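Local coordinates for protein lipocalin (Argas monolakensis, PDB 3BRN) that binds serotonin in the pocket of a lipocalin beta barrel and probably serves this soft tick as a biogenic amine-binding protein, at residues L117-H120 with S121-N125; Q138-G142 with R143-H147. One frame throughout, in Å; residues are numbered along the deposited sequence.

Contact 1. Residues L117-H120 with S121-N125. With SRO (serotonin), chain C.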
# COMPACT_ATOMS: atom_id res chain seq x y z
N LEU A 117 2.88 -0.43 -5.91
CA LEU A 117 3.71 0.48 -5.14
C LEU A 117 2.79 1.36 -4.31
O LEU A 117 1.98 2.09 -4.87
CB LEU A 117 4.55 1.34 -6.09
CG LEU A 117 5.35 2.50 -5.47
CD1 LEU A 117 6.41 1.98 -4.52
CD2 LEU A 117 5.98 3.33 -6.58
N TRP A 118 2.95 1.32 -3.01
CA TRP A 118 2.19 2.15 -2.11
C TRP A 118 3.09 3.19 -1.51
O TRP A 118 4.19 2.89 -1.17
CB TRP A 118 1.53 1.31 -1.04
CG TRP A 118 0.51 0.37 -1.47
CD1 TRP A 118 0.70 -0.81 -2.02
CD2 TRP A 118 -0.89 0.54 -1.37
NE1 TRP A 118 -0.46 -1.42 -2.28
CE2 TRP A 118 -1.48 -0.59 -1.90
CE3 TRP A 118 -1.71 1.55 -0.90
CZ2 TRP A 118 -2.84 -0.77 -1.93
CZ3 TRP A 118 -3.06 1.37 -0.96
CH2 TRP A 118 -3.61 0.23 -1.45
N VAL A 119 2.65 4.43 -1.43
CA VAL A 119 3.49 5.51 -0.90
C VAL A 119 2.77 6.31 0.17
O VAL A 119 1.59 6.63 0.03
CB VAL A 119 4.02 6.45 -2.02
CG1 VAL A 119 5.06 7.43 -1.45
CG2 VAL A 119 4.62 5.65 -3.16
N HIS A 120 3.46 6.51 1.30
CA HIS A 120 2.92 7.25 2.43
C HIS A 120 2.57 8.70 2.05
O HIS A 120 3.27 9.32 1.25
CB HIS A 120 3.95 7.25 3.57
CG HIS A 120 3.40 7.73 4.88
ND1 HIS A 120 3.57 9.03 5.32
CD2 HIS A 120 2.61 7.12 5.79
CE1 HIS A 120 2.90 9.20 6.44
NE2 HIS A 120 2.31 8.06 6.75
N SER A 121 1.48 9.22 2.61
CA SER A 121 1.05 10.59 2.34
C SER A 121 2.17 11.64 2.53
O SER A 121 2.24 12.61 1.78
CB SER A 121 -0.16 10.95 3.19
OG SER A 121 0.02 10.52 4.53
N SER A 122 3.08 11.41 3.46
CA SER A 122 4.21 12.31 3.62
C SER A 122 5.18 12.35 2.44
O SER A 122 5.90 13.32 2.25
CB SER A 122 4.97 12.02 4.92
OG SER A 122 5.67 10.80 4.84
N ALA A 123 5.21 11.29 1.63
CA ALA A 123 6.22 11.19 0.58
C ALA A 123 5.64 11.17 -0.83
O ALA A 123 6.37 11.12 -1.80
CB ALA A 123 7.12 9.96 0.80
N ILE A 124 4.32 11.27 -0.93
CA ILE A 124 3.65 11.04 -2.21
C ILE A 124 3.98 12.08 -3.30
O ILE A 124 4.04 11.74 -4.48
CB ILE A 124 2.13 10.89 -2.02
CG1 ILE A 124 1.47 10.31 -3.27
CG2 ILE A 124 1.50 12.22 -1.59
CD1 ILE A 124 1.72 8.82 -3.49
N ASN A 125 4.27 13.32 -2.90
CA ASN A 125 4.59 14.37 -3.88
C ASN A 125 6.08 14.47 -4.26
O ASN A 125 6.48 15.38 -4.98
CB ASN A 125 4.09 15.75 -3.40
CG ASN A 125 2.58 15.80 -3.26
OD1 ASN A 125 2.04 15.66 -2.17
ND2 ASN A 125 1.88 15.91 -4.39
OH SRO C . -3.94 -2.01 6.00
CZ3 SRO C . -3.45 -2.33 4.75
CH2 SRO C . -4.13 -3.30 4.03
CZ2 SRO C . -3.76 -3.58 2.71
CE2 SRO C . -2.66 -2.91 2.21
NE1 SRO C . -1.98 -2.95 1.03
CD1 SRO C . -0.97 -2.04 1.07
CG SRO C . -0.98 -1.42 2.31
CD2 SRO C . -2.04 -1.98 3.03
CE3 SRO C . -2.42 -1.71 4.25
CB SRO C . -0.00 -0.37 2.79
CA SRO C . 0.86 -0.93 3.93
NZ SRO C . 1.68 0.17 4.48
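The imidazole of His120 carries Ser121 OG over one face, 3.7 Å above the ring plane and offset toward its rim, while Ser122 meets the ring at its edge, with its CB lying in the plane. This is the exit of strand 115-120 of the lipocalin barrel, where the chain turns back over the last strand residues before running on to helix 131-140. At that edge His120 ND1 and Ser122 OG are hydrogen-bonded at 2.8 Å; either atom could be the donor. The histidine CG stands anti to its backbone N (chi1 -168°), which carries the ring beside its own carbonyl and brings ND1 to Ser122 OG. Its other nitrogen, NE2, is hydrogen-bonded to Asn24 O, so the buried ring is gripped at both nitrogens and its rotation is fixed; Tyr27, a pocket residue, packs against it edge-to-face.

The second flat group belongs to the pocket. Trp118 turns one indole face to serotonin, whose CD1 sits over the centre of the ring system and comes within 3.3 Å of Trp118 CE2. The two indoles are inclined at about 50°, neither parallel nor T-shaped, with the CD1 edge of serotonin directed at the tryptophan face. On the rim of the indole, NE1 is hydrogen-bonded to Glu116 OE1. Serotonin is held in addition by hydrogen bonds to Ser18 O and Asp106 OD2.

The turn itself is closed by the backbone bond from Ala123 N to His120 O, 2.8 Å long, with the donor 47° out of the carbonyl plane. The returning chain also lays two apolar side chains against Val119. Val119 CG1 lies 4.0 Å from Ala123 CB, and the end of the Ile124 side chain comes alongside the valine's branch point, with CD1 3.6 Å from Val119 CB.

Contact 2. Residues Q138-G142 with R143-H147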
# COMPACT_ATOMS: atom_id res chain seq x y z
N GLN A 138 11.90 -3.63 -10.78
CA GLN A 138 12.38 -5.01 -10.89
C GLN A 138 11.26 -6.01 -11.05
O GLN A 138 11.35 -6.89 -11.90
CB GLN A 138 13.29 -5.40 -9.72
CG GLN A 138 14.75 -5.25 -10.03
CD GLN A 138 15.64 -5.58 -8.84
OE1 GLN A 138 15.22 -6.55 -8.03
NE2 GLN A 138 16.66 -4.92 -8.62
N VAL A 139 10.32 -6.02 -10.12
CA VAL A 139 9.26 -7.02 -10.14
C VAL A 139 8.24 -6.81 -11.25
O VAL A 139 7.65 -7.77 -11.75
CB VAL A 139 8.56 -7.20 -8.77
CG1 VAL A 139 9.57 -7.65 -7.74
CG2 VAL A 139 7.84 -5.88 -8.31
N ALA A 140 8.02 -5.56 -11.63
CA ALA A 140 7.00 -5.24 -12.63
C ALA A 140 7.49 -5.67 -14.00
O ALA A 140 6.71 -6.13 -14.83
CB ALA A 140 6.69 -3.75 -12.61
N GLY A 141 8.80 -5.51 -14.22
CA GLY A 141 9.42 -5.95 -15.46
C GLY A 141 8.88 -5.13 -16.62
O GLY A 141 8.71 -3.92 -16.49
N GLY A 142 8.48 -5.82 -17.68
CA GLY A 142 7.96 -5.15 -18.88
C GLY A 142 6.43 -5.06 -18.89
O GLY A 142 5.84 -4.72 -19.91
N ARG A 143 5.81 -5.38 -17.77
CA ARG A 143 4.35 -5.33 -17.63
C ARG A 143 3.88 -3.88 -17.67
O ARG A 143 4.57 -2.98 -17.18
CB ARG A 143 3.93 -5.96 -16.31
CG ARG A 143 4.15 -7.46 -16.19
CD ARG A 143 3.67 -7.96 -14.83
NE ARG A 143 3.90 -9.40 -14.61
CZ ARG A 143 5.05 -9.92 -14.21
NH1 ARG A 143 6.13 -9.15 -14.06
NH2 ARG A 143 5.16 -11.23 -14.03
N PRO A 144 2.69 -3.65 -18.24
CA PRO A 144 2.14 -2.30 -18.24
C PRO A 144 1.92 -1.77 -16.82
O PRO A 144 1.59 -2.55 -15.92
CB PRO A 144 0.79 -2.47 -18.94
CG PRO A 144 1.03 -3.63 -19.90
CD PRO A 144 1.91 -4.57 -19.10
N ILE A 145 2.22 -0.49 -16.61
CA ILE A 145 2.09 0.16 -15.30
C ILE A 145 0.93 1.15 -15.33
O ILE A 145 0.75 1.89 -16.31
CB ILE A 145 3.36 0.96 -14.92
CG1 ILE A 145 4.63 0.11 -15.07
CG2 ILE A 145 3.19 1.58 -13.53
CD1 ILE A 145 4.59 -1.17 -14.35
N HIS A 146 0.09 1.11 -14.32
CA HIS A 146 -0.95 2.07 -14.14
C HIS A 146 -0.76 3.00 -12.98
O HIS A 146 -0.57 2.57 -11.88
CB HIS A 146 -2.27 1.38 -14.02
CG HIS A 146 -2.49 0.39 -15.09
ND1 HIS A 146 -1.85 -0.82 -15.11
CD2 HIS A 146 -3.19 0.46 -16.23
CE1 HIS A 146 -2.18 -1.47 -16.20
NE2 HIS A 146 -3.00 -0.72 -16.89
N HIS A 147 -0.85 4.28 -13.26
CA HIS A 147 -0.56 5.28 -12.28
C HIS A 147 -1.78 5.79 -11.55
O HIS A 147 -2.49 6.59 -12.07
CB HIS A 147 0.21 6.40 -12.92
CG HIS A 147 1.45 5.94 -13.59
ND1 HIS A 147 2.68 6.06 -13.02
CD2 HIS A 147 1.63 5.31 -14.76
CE1 HIS A 147 3.58 5.55 -13.81
NE2 HIS A 147 2.97 5.07 -14.88
O HOH W 1 6.98 -1.89 -17.59
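Arg143 folds its side chain back over the end of helix 131-140 and bonds to the carbonyl of Ala140 twice. Its backbone N donates to Ala140 O at 3.2 Å, closing the type II' beta turn that runs from Ala140 to Arg143. The side chain then makes a second bond to the same oxygen: Arg143 NH1 donates to Ala140 O, also at 3.2 Å, with an N-H...O angle of 159°. CG lies beside the backbone N (chi1 -68°) and the chain runs extended to NE, so CB and CG pass Ala140 O at 3.2 Å each; a quarter turn about CD-NE (chi4 82°) then brings NH1 back onto that oxygen. The acceptor lies close to the guanidinium plane, whereas both donors stand out of the carbonyl plane, approaching from opposite faces.

Gly141 supplies the positive phi with which the chain leaves the helix, a backbone conformation that suits glycine. A water spans the mouth of the turn, donating to Gly141 O at 2.9 Å and to Arg143 O at 2.7 Å. Further on, Ile145 turns its CD1 back toward the helix, where it meets Ala140 CB at 3.8 Å, the apolar touch between the two segments.

The turn lies at the protein surface, joining helix 131-140 to the short, weakly bonded strand 146-147, which runs antiparallel to strand 26-32, with a backbone hydrogen bond between His146 and Thr32. Val139 and Arg143 both rest on Tyr115 of strand 115-120, while Ala140 and Ile145 share Thr33, in the loop after strand 26-32.

The two contacts come in series along the chain: contact 1 finishes strand 115-120, helix 131-140 follows, and contact 2 ends that helix. Their centres are 18 Å apart and their nearest atoms about 7 Å, so they do not touch. What joins them is the barrel sheet, since strands 115-120 and 146-147 both pair with strand 26-32; Leu117 also packs on helix 131-140, the helix that contact 2 terminates. Their relation to the ligand differs. Contact 1 contains Trp118, in direct contact with serotonin, whereas in contact 2 the side chain of Val139 is about 13 Å from it, on the outer side of the fold.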